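Local coordinates for protein probable intron-encoded endonuclease 1 (Wickerhamomyces canadensis, PDB 6X1J) that cleaves DNA as a LAGLIDADG homing endonuclease that takes part in the homing of a mitochondrial 21S rRNA gene intron, at residues H58-F63 against T106-A111; K34-T39 against R76-Y81; T39-I44 against E138-Y143. All blocks are in the same frame, centred on the assembly; numbering follows the deposited sequence.

In the fold
From the N terminus, helix 34-45, the second helix of the chain, serves two contacts. In contact 2 its start meets residues 76-81, the last turn of helix 68-77 and the 3-10 turn after it, closing a loop that holds strands 49-51 and 60-65. Contact 3 takes the next turns, from the shared Thr39 onward, to helix 138-148, so the two cross. Contact 1, joining 58-63 to 106-111, crosses contact 2 but is nested inside the long loop closed by contact 3. Contact 1 ties DNA-facing strand to loop, contact 2 ties helix to helix end, and contact 3 joins the two LAGLIDADG helices; a probable hydrogen bond from Phe107 N to Tyr81 O joins contacts 1 and 2.

Contact 1 (H58-F63 against T106-A111). With nucleotides of chain C; nucleotides of chain B.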
loop_
_atom_site.group_PDB
_atom_site.type_symbol
_atom_site.label_atom_id
_atom_site.label_comp_id
_atom_site.label_asym_id
_atom_site.label_seq_id
_atom_site.Cartn_x
_atom_site.Cartn_y
_atom_site.Cartn_z
ATOM N N HIS A 58 19.826 4.328 0.020
ATOM C CA HIS A 58 18.655 4.137 0.916
ATOM C C HIS A 58 17.469 3.643 0.082
ATOM O O HIS A 58 17.585 3.658 -1.178
ATOM C CB HIS A 58 18.344 5.419 1.685
ATOM C CG HIS A 58 19.509 5.895 2.482
ATOM N ND1 HIS A 58 19.930 5.239 3.629
ATOM C CD2 HIS A 58 20.360 6.929 2.294
ATOM C CE1 HIS A 58 20.987 5.860 4.122
ATOM N NE2 HIS A 58 21.268 6.898 3.327
ATOM N N PHE A 59 16.405 3.170 0.757
ATOM C CA PHE A 59 15.123 2.760 0.126
ATOM C C PHE A 59 14.469 3.984 -0.499
ATOM O O PHE A 59 14.667 5.106 -0.014
ATOM C CB PHE A 59 14.160 2.119 1.116
ATOM C CG PHE A 59 14.519 0.694 1.430
ATOM C CD1 PHE A 59 15.484 0.398 2.376
ATOM C CD2 PHE A 59 13.929 -0.343 0.738
ATOM C CE1 PHE A 59 15.804 -0.918 2.653
ATOM C CE2 PHE A 59 14.245 -1.660 1.015
ATOM C CZ PHE A 59 15.185 -1.947 1.975
ATOM N N LEU A 60 13.748 3.728 -1.586
ATOM C CA LEU A 60 12.730 4.643 -2.153
ATOM C C LEU A 60 11.468 3.824 -2.393
ATOM O O LEU A 60 11.510 2.561 -2.231
ATOM C CB LEU A 60 13.245 5.255 -3.467
ATOM C CG LEU A 60 13.333 4.322 -4.681
ATOM C CD1 LEU A 60 12.804 4.999 -5.937
ATOM C CD2 LEU A 60 14.752 3.862 -4.915
ATOM N N LEU A 61 10.414 4.520 -2.799
ATOM C CA LEU A 61 9.101 3.979 -3.206
ATOM C C LEU A 61 8.873 4.273 -4.684
ATOM O O LEU A 61 9.012 5.464 -5.092
ATOM C CB LEU A 61 8.015 4.635 -2.349
ATOM C CG LEU A 61 8.284 4.662 -0.852
ATOM C CD1 LEU A 61 7.168 5.386 -0.100
ATOM C CD2 LEU A 61 8.471 3.247 -0.305
ATOM N N GLN A 62 8.520 3.253 -5.459
ATOM C CA GLN A 62 7.915 3.422 -6.807
ATOM C C GLN A 62 6.423 3.090 -6.718
ATOM O O GLN A 62 6.100 1.957 -6.218
ATOM C CB GLN A 62 8.585 2.552 -7.865
ATOM C CG GLN A 62 10.076 2.808 -7.958
ATOM C CD GLN A 62 10.732 2.137 -9.146
ATOM O OE1 GLN A 62 11.923 2.247 -9.336
ATOM N NE2 GLN A 62 9.958 1.438 -9.958
ATOM N N PHE A 63 5.588 4.046 -7.163
ATOM C CA PHE A 63 4.110 4.015 -7.154
ATOM C C PHE A 63 3.596 3.742 -8.574
ATOM O O PHE A 63 4.135 4.340 -9.535
ATOM C CB PHE A 63 3.550 5.345 -6.669
ATOM C CG PHE A 63 4.032 5.823 -5.319
ATOM C CD1 PHE A 63 3.575 5.243 -4.150
ATOM C CD2 PHE A 63 4.895 6.910 -5.207
ATOM C CE1 PHE A 63 3.981 5.722 -2.914
ATOM C CE2 PHE A 63 5.299 7.385 -3.966
ATOM C CZ PHE A 63 4.831 6.798 -2.815
ATOM N N THR A 106 9.255 8.310 -4.946
ATOM C CA THR A 106 10.005 9.131 -3.953
ATOM C C THR A 106 11.432 9.121 -4.464
ATOM O O THR A 106 11.750 8.216 -5.265
ATOM C CB THR A 106 10.007 8.593 -2.523
ATOM O OG1 THR A 106 10.830 7.423 -2.564
ATOM C CG2 THR A 106 8.617 8.268 -2.017
ATOM N N PHE A 107 12.255 10.056 -4.005
ATOM C CA PHE A 107 13.728 9.873 -4.070
ATOM C C PHE A 107 14.141 8.845 -2.994
ATOM O O PHE A 107 13.365 8.593 -2.079
ATOM C CB PHE A 107 14.456 11.219 -3.964
ATOM C CG PHE A 107 14.022 12.142 -2.849
ATOM C CD1 PHE A 107 14.173 11.773 -1.528
ATOM C CD2 PHE A 107 13.551 13.415 -3.129
ATOM C CE1 PHE A 107 13.788 12.615 -0.506
ATOM C CE2 PHE A 107 13.184 14.277 -2.106
ATOM C CZ PHE A 107 13.286 13.868 -0.793
ATOM N N GLU A 108 15.369 8.322 -3.073
ATOM C CA GLU A 108 16.029 7.565 -1.965
ATOM C C GLU A 108 16.074 8.444 -0.714
ATOM O O GLU A 108 16.323 9.642 -0.833
ATOM C CB GLU A 108 17.440 7.149 -2.360
ATOM C CG GLU A 108 17.455 6.259 -3.583
ATOM C CD GLU A 108 18.853 5.921 -4.059
ATOM O OE1 GLU A 108 19.814 6.218 -3.288
ATOM O OE2 GLU A 108 18.974 5.369 -5.189
ATOM N N HIS A 109 15.833 7.866 0.444
ATOM C CA HIS A 109 15.914 8.572 1.745
ATOM C C HIS A 109 15.893 7.534 2.860
ATOM O O HIS A 109 15.020 6.642 2.831
ATOM C CB HIS A 109 14.805 9.598 1.925
ATOM C CG HIS A 109 15.083 10.594 3.003
ATOM N ND1 HIS A 109 15.083 10.252 4.336
ATOM C CD2 HIS A 109 15.309 11.928 2.963
ATOM C CE1 HIS A 109 15.283 11.334 5.071
ATOM N NE2 HIS A 109 15.422 12.379 4.255
ATOM N N LYS A 110 16.808 7.733 3.809
ATOM C CA LYS A 110 17.048 6.951 5.047
ATOM C C LYS A 110 15.738 6.732 5.816
ATOM O O LYS A 110 15.618 5.715 6.451
ATOM C CB LYS A 110 18.076 7.740 5.878
ATOM C CG LYS A 110 18.533 7.100 7.183
ATOM C CD LYS A 110 19.501 7.981 7.971
ATOM C CE LYS A 110 20.664 7.211 8.564
ATOM N NZ LYS A 110 21.579 6.702 7.512
ATOM N N ALA A 111 14.802 7.681 5.789
ATOM C CA ALA A 111 13.502 7.586 6.496
ATOM C C ALA A 111 12.739 6.308 6.075
ATOM O O ALA A 111 12.042 5.782 6.938
ATOM C CB ALA A 111 12.692 8.843 6.277
ATOM P P DA C 7 17.700 10.498 -5.818
ATOM O OP1 DA C 7 18.195 11.515 -4.856
ATOM O OP2 DA C 7 17.204 9.162 -5.297
ATOM O "O5'" DA C 7 16.595 11.181 -6.740
ATOM C "C5'" DA C 7 16.619 12.590 -7.044
ATOM C "C4'" DA C 7 16.074 12.800 -8.436
ATOM O "O4'" DA C 7 16.906 12.079 -9.375
ATOM C "C3'" DA C 7 14.643 12.298 -8.665
ATOM O "O3'" DA C 7 13.869 13.355 -9.277
ATOM C "C2'" DA C 7 14.849 10.985 -9.408
ATOM C "C1'" DA C 7 16.147 11.192 -10.175
ATOM N N9 DA C 7 16.944 9.978 -10.337
ATOM C C8 DA C 7 17.256 9.096 -9.331
ATOM N N7 DA C 7 17.989 8.084 -9.725
ATOM C C5 DA C 7 18.181 8.317 -11.079
ATOM C C6 DA C 7 18.898 7.617 -12.062
ATOM N N6 DA C 7 19.561 6.487 -11.820
ATOM N N1 DA C 7 18.895 8.109 -13.321
ATOM C C2 DA C 7 18.233 9.249 -13.555
ATOM N N3 DA C 7 17.538 10.011 -12.706
ATOM C C4 DA C 7 17.557 9.487 -11.468
ATOM P P DG B 17 13.354 -6.985 -7.356
ATOM O OP1 DG B 17 13.744 -8.288 -6.780
ATOM O OP2 DG B 17 13.513 -5.746 -6.579
ATOM O "O5'" DG B 17 14.145 -6.733 -8.721
ATOM C "C5'" DG B 17 14.032 -7.578 -9.879
ATOM C "C4'" DG B 17 14.622 -6.872 -11.078
ATOM O "O4'" DG B 17 13.766 -5.806 -11.596
ATOM C "C3'" DG B 17 15.987 -6.227 -10.810
ATOM O "O3'" DG B 17 16.917 -6.492 -11.868
ATOM C "C2'" DG B 17 15.682 -4.741 -10.785
ATOM C "C1'" DG B 17 14.586 -4.662 -11.828
ATOM N N9 DG B 17 13.775 -3.453 -11.751
ATOM C C8 DG B 17 13.270 -2.888 -10.606
ATOM N N7 DG B 17 12.622 -1.777 -10.826
ATOM C C5 DG B 17 12.732 -1.580 -12.194
ATOM C C6 DG B 17 12.240 -0.532 -13.009
ATOM O O6 DG B 17 11.583 0.461 -12.675
ATOM N N1 DG B 17 12.584 -0.717 -14.344
ATOM C C2 DG B 17 13.300 -1.780 -14.836
ATOM N N2 DG B 17 13.521 -1.776 -16.166
ATOM N N3 DG B 17 13.760 -2.772 -14.086
ATOM C C4 DG B 17 13.451 -2.601 -12.780
#
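On the DNA-binding sheet of this endonuclease, Leu61 of strand 60-65 pairs with Thr106 just where the neighbouring strand 98-105 has run out. Thr106 N gives its hydrogen to Leu61 O (2.9 Å), and Leu61 N answers to the hydroxyl, Thr106 OG1, at 2.9 Å, with a nearly straight N-H...O angle of 170°, so a side chain stands in for a backbone carbonyl. Thr106 OG1 can accept there because it sits between its own backbone N and carbonyl carbon (chi1 70°); its hydrogen goes to Phe107 O, 2.8 Å away. The methyl Thr106 CG2 packs on Leu61 CB at 3.7 Å. Further along, His109 N bonds to Phe59 O (3.0 Å). Beside it Lys110 CB lies over the face of the His58 ring, 3.9 Å from its centroid, while Asp113 holds His58 ND1. Both segments touch DNA: Glu108 N grips phosphate oxygen OP2 of DA7 of chain C at 3.0 Å, and Gln62 NE2 reaches O6 of DG17 of chain B by a weak bond. Around the contact, strand 49-51 bonds to Leu60 and Gln62, helix 68-77 covers Phe63, and helix 20-26 packs against Phe107.

Contact 2 (K34-T39 against R76-Y81)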
loop_
_atom_site.group_PDB
_atom_site.type_symbol
_atom_site.label_atom_id
_atom_site.label_comp_id
_atom_site.label_asym_id
_atom_site.label_seq_id
_atom_site.Cartn_x
_atom_site.Cartn_y
_atom_site.Cartn_z
ATOM N N LYS A 34 4.112 9.476 12.041
ATOM C CA LYS A 34 3.170 8.414 12.441
ATOM C C LYS A 34 2.232 8.119 11.252
ATOM O O LYS A 34 2.115 6.912 10.893
ATOM C CB LYS A 34 2.394 8.840 13.696
ATOM C CG LYS A 34 1.612 7.723 14.392
ATOM C CD LYS A 34 0.909 8.152 15.683
ATOM C CE LYS A 34 0.326 7.019 16.501
ATOM N NZ LYS A 34 -0.947 6.475 15.956
ATOM N N ILE A 35 1.622 9.165 10.649
ATOM C CA ILE A 35 0.641 8.979 9.542
ATOM C C ILE A 35 1.317 8.286 8.372
ATOM O O ILE A 35 0.746 7.309 7.821
ATOM C CB ILE A 35 0.004 10.301 9.116
ATOM C CG1 ILE A 35 -0.962 10.803 10.193
ATOM C CG2 ILE A 35 -0.667 10.123 7.760
ATOM C CD1 ILE A 35 -1.612 12.132 9.877
ATOM N N GLN A 36 2.482 8.763 7.987
ATOM C CA GLN A 36 3.193 8.213 6.812
ATOM C C GLN A 36 3.569 6.765 7.086
ATOM O O GLN A 36 3.487 5.938 6.159
ATOM C CB GLN A 36 4.425 9.055 6.528
ATOM C CG GLN A 36 4.051 10.401 5.935
ATOM C CD GLN A 36 5.156 11.431 5.963
ATOM O OE1 GLN A 36 6.091 11.383 6.765
ATOM N NE2 GLN A 36 5.052 12.363 5.032
ATOM N N GLU A 37 3.972 6.479 8.322
ATOM C CA GLU A 37 4.531 5.153 8.657
ATOM C C GLU A 37 3.373 4.168 8.500
ATOM O O GLU A 37 3.587 3.155 7.833
ATOM C CB GLU A 37 5.146 5.148 10.057
ATOM C CG GLU A 37 5.782 3.826 10.428
ATOM C CD GLU A 37 5.992 3.628 11.926
ATOM O OE1 GLU A 37 6.415 4.596 12.583
ATOM O OE2 GLU A 37 5.722 2.506 12.440
ATOM N N GLU A 38 2.232 4.487 9.116
ATOM C CA GLU A 38 1.033 3.601 9.201
ATOM C C GLU A 38 0.422 3.477 7.817
ATOM O O GLU A 38 0.076 2.358 7.430
ATOM C CB GLU A 38 0.020 4.067 10.255
ATOM C CG GLU A 38 0.595 4.018 11.664
ATOM C CD GLU A 38 -0.304 4.577 12.758
ATOM O OE1 GLU A 38 -1.529 4.721 12.535
ATOM O OE2 GLU A 38 0.224 4.853 13.847
ATOM N N THR A 39 0.342 4.571 7.059
ATOM C CA THR A 39 -0.081 4.503 5.642
ATOM C C THR A 39 0.822 3.486 4.914
ATOM O O THR A 39 0.327 2.608 4.182
ATOM C CB THR A 39 -0.024 5.892 4.983
ATOM O OG1 THR A 39 -0.914 6.786 5.664
ATOM C CG2 THR A 39 -0.394 5.787 3.533
ATOM N N ARG A 76 0.319 13.112 -2.103
ATOM C CA ARG A 76 0.144 14.182 -1.069
ATOM C C ARG A 76 0.587 13.632 0.297
ATOM O O ARG A 76 1.323 14.365 0.984
ATOM C CB ARG A 76 -1.261 14.787 -1.031
ATOM C CG ARG A 76 -1.546 15.776 -2.162
ATOM C CD ARG A 76 -2.884 16.535 -2.158
ATOM N NE ARG A 76 -4.067 15.683 -1.992
ATOM C CZ ARG A 76 -4.733 15.017 -2.963
ATOM N NH1 ARG A 76 -5.767 14.251 -2.643
ATOM N NH2 ARG A 76 -4.367 15.083 -4.237
ATOM N N VAL A 77 0.262 12.374 0.668
ATOM C CA VAL A 77 0.698 11.794 1.992
ATOM C C VAL A 77 2.243 11.843 2.126
ATOM O O VAL A 77 2.761 12.198 3.182
ATOM C CB VAL A 77 0.174 10.352 2.199
ATOM C CG1 VAL A 77 0.729 9.746 3.481
ATOM C CG2 VAL A 77 -1.332 10.267 2.203
ATOM N N PHE A 78 2.979 11.456 1.096
ATOM C CA PHE A 78 4.451 11.479 1.045
ATOM C C PHE A 78 4.965 12.706 0.256
ATOM O O PHE A 78 5.946 12.588 -0.509
ATOM C CB PHE A 78 4.892 10.143 0.441
ATOM C CG PHE A 78 4.427 8.954 1.258
ATOM C CD1 PHE A 78 5.085 8.604 2.433
ATOM C CD2 PHE A 78 3.315 8.212 0.871
ATOM C CE1 PHE A 78 4.662 7.513 3.183
ATOM C CE2 PHE A 78 2.897 7.123 1.625
ATOM C CZ PHE A 78 3.563 6.785 2.784
ATOM N N ASP A 79 4.302 13.853 0.390
ATOM C CA ASP A 79 4.561 15.063 -0.455
ATOM C C ASP A 79 6.069 15.426 -0.495
ATOM O O ASP A 79 6.678 15.423 -1.621
ATOM C CB ASP A 79 3.706 16.231 0.047
ATOM C CG ASP A 79 3.637 17.322 -0.997
ATOM O OD1 ASP A 79 3.471 16.964 -2.207
ATOM O OD2 ASP A 79 3.823 18.498 -0.612
ATOM N N GLU A 80 6.675 15.644 0.678
ATOM C CA GLU A 80 8.119 15.994 0.849
ATOM C C GLU A 80 9.018 15.162 -0.062
ATOM O O GLU A 80 10.055 15.673 -0.437
ATOM C CB GLU A 80 8.717 15.552 2.189
ATOM C CG GLU A 80 8.014 16.035 3.430
ATOM C CD GLU A 80 6.810 15.244 3.873
ATOM O OE1 GLU A 80 6.900 14.514 4.867
ATOM O OE2 GLU A 80 5.779 15.418 3.255
ATOM N N TYR A 81 8.741 13.869 -0.214
ATOM C CA TYR A 81 9.720 12.866 -0.712
ATOM C C TYR A 81 9.584 12.714 -2.220
ATOM O O TYR A 81 10.396 11.939 -2.794
ATOM C CB TYR A 81 9.568 11.506 0.004
ATOM C CG TYR A 81 9.817 11.557 1.493
ATOM C CD1 TYR A 81 11.105 11.473 1.998
ATOM C CD2 TYR A 81 8.776 11.705 2.401
ATOM C CE1 TYR A 81 11.358 11.529 3.359
ATOM C CE2 TYR A 81 9.009 11.801 3.760
ATOM C CZ TYR A 81 10.309 11.716 4.242
ATOM O OH TYR A 81 10.574 11.804 5.576
HETATM O O HOH W 1 8.184 13.028 6.735
#
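Helix 34-45, the first LAGLIDADG helix of the enzyme, meets the end of helix 68-77 and the 3-10 turn after it, and Gln36 makes the polar link to Val77 and Glu80. Both hydrogens of its amide nitrogen are spent. Gln36 NE2 bonds to Val77 O at 2.9 Å and 176°, in the plane of that carbonyl, and to Glu80 OE1 at 2.8 Å, almost as straight. Both acceptors lie practically in the plane of the glutamine amide, so its rotation is well fixed. Glu80 arrives from the opposite direction; a bend at chi2 (83°) folds its carboxylate back, and OE1 is met on its syn side, somewhat out of plane.

A water completes the network. It donates to Gln36 OE1 (2.7 Å) and to Glu80 OE1, and accepts from Tyr81 OH at 2.9 Å; Ser33 N, just before the segment, also bonds to Gln36 OE1. A polar group within a buried contact is thus satisfied at both its N and its O. The negative charge of Glu80 probably gains from the N-H and the water.

The Phe78 ring slides past Gln36 with the amide and ring planes only 8° apart: Phe78 CE1 comes to 3.7 Å from Gln36 CB, while the main-chain carbonyl Gln36 O lies at the ring edge, 3.5 Å from Phe78 CZ. One turn on, Thr39 CG2 touches Phe78 CE2 at 4.0 Å and also faces Val77 CG1, which itself covers part of one face of the Phe78 ring. Thr39 OG1 turns back to its own helix, bonding to Ile35 O (2.8 Å). In this family's fold the LAGLIDADG helix 34-45 is flanked by the end of helix 68-77, which follows strand 60-65 of the DNA-binding sheet.

Contact 3 (T39-I44 against E138-Y143); sequences TLIGNI and ERSLAY
One face of the Tyr143 ring is taken by the methyl of Thr39: Thr39 CG2 stands over the ring centre, 3.6 Å from the centroid, a CH-pi contact. That methyl is trans to its own main-chain N, with OG1 beside the N (chi1 -61°), which turns it onto the ring; the hydroxyl branch lies toward the CE2 side, Thr39 OG1 being 3.8 Å from Tyr143 CE2. The Asn43 amide approaches obliquely, its plane 70° from that of the ring, with Asn43 ND2 4.1 Å from Tyr143 CB. Asn43 ND2 gives one N-H to Asp147 OD2. Asp147, together with Asp47, just past the end of helix 34-45, holds a potassium ion.

These two helices, 34-45 and 138-148, are the paired LAGLIDADG helices that meet at the heart of the endonuclease and bring the metal-binding aspartates together at or just beyond their C-terminal ends. The short segments cross at an angle of 35°, with axes only 6.9 Å apart. Gly42 makes this close approach possible: having no side chain, it lets its CA come within 3.2 Å of Ser140 O, a CA-H...O contact, and within 4.1 Å of Ser140 CA. Ser140 packs its side chain against Ile41, but its hydroxyl bonds to Glu38 O.

Toward the N-terminal ends of the two segments, a water joins three residues. It donates to Thr39 OG1 (2.7 Å), itself also bonded to Ile35 O, accepts from Arg139 NH1 and hydrogen-bonds with Tyr143 OH, which is also bonded to His73 NE2. Arg139 runs past the threonine, and Arg139 CD lies 3.7 Å from Thr39 OG1.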
loop_
_atom_site.group_PDB
_atom_site.type_symbol
_atom_site.label_atom_id
_atom_site.label_comp_id
_atom_site.label_asym_id
_atom_site.label_seq_id
_atom_site.Cartn_x
_atom_site.Cartn_y
_atom_site.Cartn_z
ATOM N N THR A 39 0.342 4.571 7.059
ATOM C CA THR A 39 -0.081 4.503 5.642
ATOM C C THR A 39 0.822 3.486 4.914
ATOM O O THR A 39 0.327 2.608 4.182
ATOM C CB THR A 39 -0.024 5.892 4.983
ATOM O OG1 THR A 39 -0.914 6.786 5.664
ATOM C CG2 THR A 39 -0.394 5.787 3.533
ATOM N N LEU A 40 2.123 3.637 5.084
ATOM C CA LEU A 40 3.123 2.966 4.228
ATOM C C LEU A 40 3.120 1.472 4.590
ATOM O O LEU A 40 3.369 0.623 3.710
ATOM C CB LEU A 40 4.498 3.593 4.482
ATOM C CG LEU A 40 5.669 2.896 3.781
ATOM C CD1 LEU A 40 5.392 2.682 2.307
ATOM C CD2 LEU A 40 6.963 3.665 3.930
ATOM N N ILE A 41 2.820 1.145 5.831
ATOM C CA ILE A 41 2.736 -0.303 6.219
ATOM C C ILE A 41 1.614 -0.942 5.391
ATOM O O ILE A 41 1.810 -2.064 4.869
ATOM C CB ILE A 41 2.538 -0.457 7.738
ATOM C CG1 ILE A 41 3.853 -0.161 8.460
ATOM C CG2 ILE A 41 1.959 -1.817 8.103
ATOM C CD1 ILE A 41 3.643 0.378 9.851
ATOM N N GLY A 42 0.483 -0.264 5.276
ATOM C CA GLY A 42 -0.620 -0.742 4.420
ATOM C C GLY A 42 -0.181 -0.875 2.971
ATOM O O GLY A 42 -0.500 -1.916 2.344
ATOM N N ASN A 43 0.514 0.134 2.430
ATOM C CA ASN A 43 0.815 0.197 0.982
ATOM C C ASN A 43 1.794 -0.925 0.618
ATOM O O ASN A 43 1.766 -1.378 -0.545
ATOM C CB ASN A 43 1.307 1.584 0.591
ATOM C CG ASN A 43 0.185 2.599 0.463
ATOM O OD1 ASN A 43 0.314 3.703 0.988
ATOM N ND2 ASN A 43 -0.915 2.240 -0.210
ATOM N N ILE A 44 2.678 -1.323 1.539
ATOM C CA ILE A 44 3.752 -2.344 1.281
ATOM C C ILE A 44 3.077 -3.710 1.195
ATOM O O ILE A 44 3.394 -4.505 0.281
ATOM C CB ILE A 44 4.844 -2.298 2.363
ATOM C CG1 ILE A 44 5.549 -0.948 2.339
ATOM C CG2 ILE A 44 5.800 -3.469 2.195
ATOM C CD1 ILE A 44 6.460 -0.673 3.531
ATOM N N GLU A 138 -5.588 0.536 12.155
ATOM C CA GLU A 138 -6.756 0.678 11.236
ATOM C C GLU A 138 -6.389 1.554 10.027
ATOM O O GLU A 138 -6.817 1.164 8.919
ATOM C CB GLU A 138 -7.959 1.303 11.946
ATOM C CG GLU A 138 -8.479 0.492 13.114
ATOM C CD GLU A 138 -7.887 0.906 14.444
ATOM O OE1 GLU A 138 -6.784 1.557 14.446
ATOM O OE2 GLU A 138 -8.518 0.561 15.463
ATOM N N ARG A 139 -5.541 2.600 10.187
ATOM C CA ARG A 139 -5.086 3.404 9.033
ATOM C C ARG A 139 -4.371 2.450 8.063
ATOM O O ARG A 139 -4.731 2.466 6.861
ATOM C CB ARG A 139 -4.275 4.633 9.477
ATOM C CG ARG A 139 -3.861 5.564 8.336
ATOM C CD ARG A 139 -2.975 6.734 8.785
ATOM N NE ARG A 139 -3.681 7.702 9.617
ATOM C CZ ARG A 139 -4.313 8.783 9.161
ATOM N NH1 ARG A 139 -4.348 9.035 7.855
ATOM N NH2 ARG A 139 -4.941 9.572 10.022
ATOM N N SER A 140 -3.432 1.618 8.552
ATOM C CA SER A 140 -2.684 0.627 7.725
ATOM C C SER A 140 -3.690 -0.303 7.034
ATOM O O SER A 140 -3.533 -0.568 5.812
ATOM C CB SER A 140 -1.661 -0.227 8.527
ATOM O OG SER A 140 -0.847 0.540 9.412
ATOM N N LEU A 141 -4.664 -0.806 7.787
ATOM C CA LEU A 141 -5.691 -1.754 7.232
ATOM C C LEU A 141 -6.416 -1.123 6.039
ATOM O O LEU A 141 -6.656 -1.856 5.053
ATOM C CB LEU A 141 -6.742 -2.105 8.282
ATOM C CG LEU A 141 -6.362 -3.165 9.310
ATOM C CD1 LEU A 141 -7.554 -3.404 10.212
ATOM C CD2 LEU A 141 -5.931 -4.451 8.634
ATOM N N ALA A 142 -6.741 0.178 6.121
ATOM C CA ALA A 142 -7.512 0.898 5.070
ATOM C C ALA A 142 -6.695 0.952 3.792
ATOM O O ALA A 142 -7.250 0.720 2.705
ATOM C CB ALA A 142 -7.893 2.295 5.507
ATOM N N TYR A 143 -5.427 1.290 3.913
ATOM C CA TYR A 143 -4.514 1.389 2.746
ATOM C C TYR A 143 -4.309 -0.002 2.142
ATOM O O TYR A 143 -4.342 -0.124 0.920
ATOM C CB TYR A 143 -3.272 2.217 3.127
ATOM C CG TYR A 143 -3.576 3.697 3.189
ATOM C CD1 TYR A 143 -3.618 4.481 2.035
ATOM C CD2 TYR A 143 -3.948 4.307 4.380
ATOM C CE1 TYR A 143 -3.965 5.838 2.070
ATOM C CE2 TYR A 143 -4.306 5.657 4.432
ATOM C CZ TYR A 143 -4.324 6.421 3.277
ATOM O OH TYR A 143 -4.662 7.746 3.362
HETATM O O HOH W 2 -2.899 8.598 5.583
#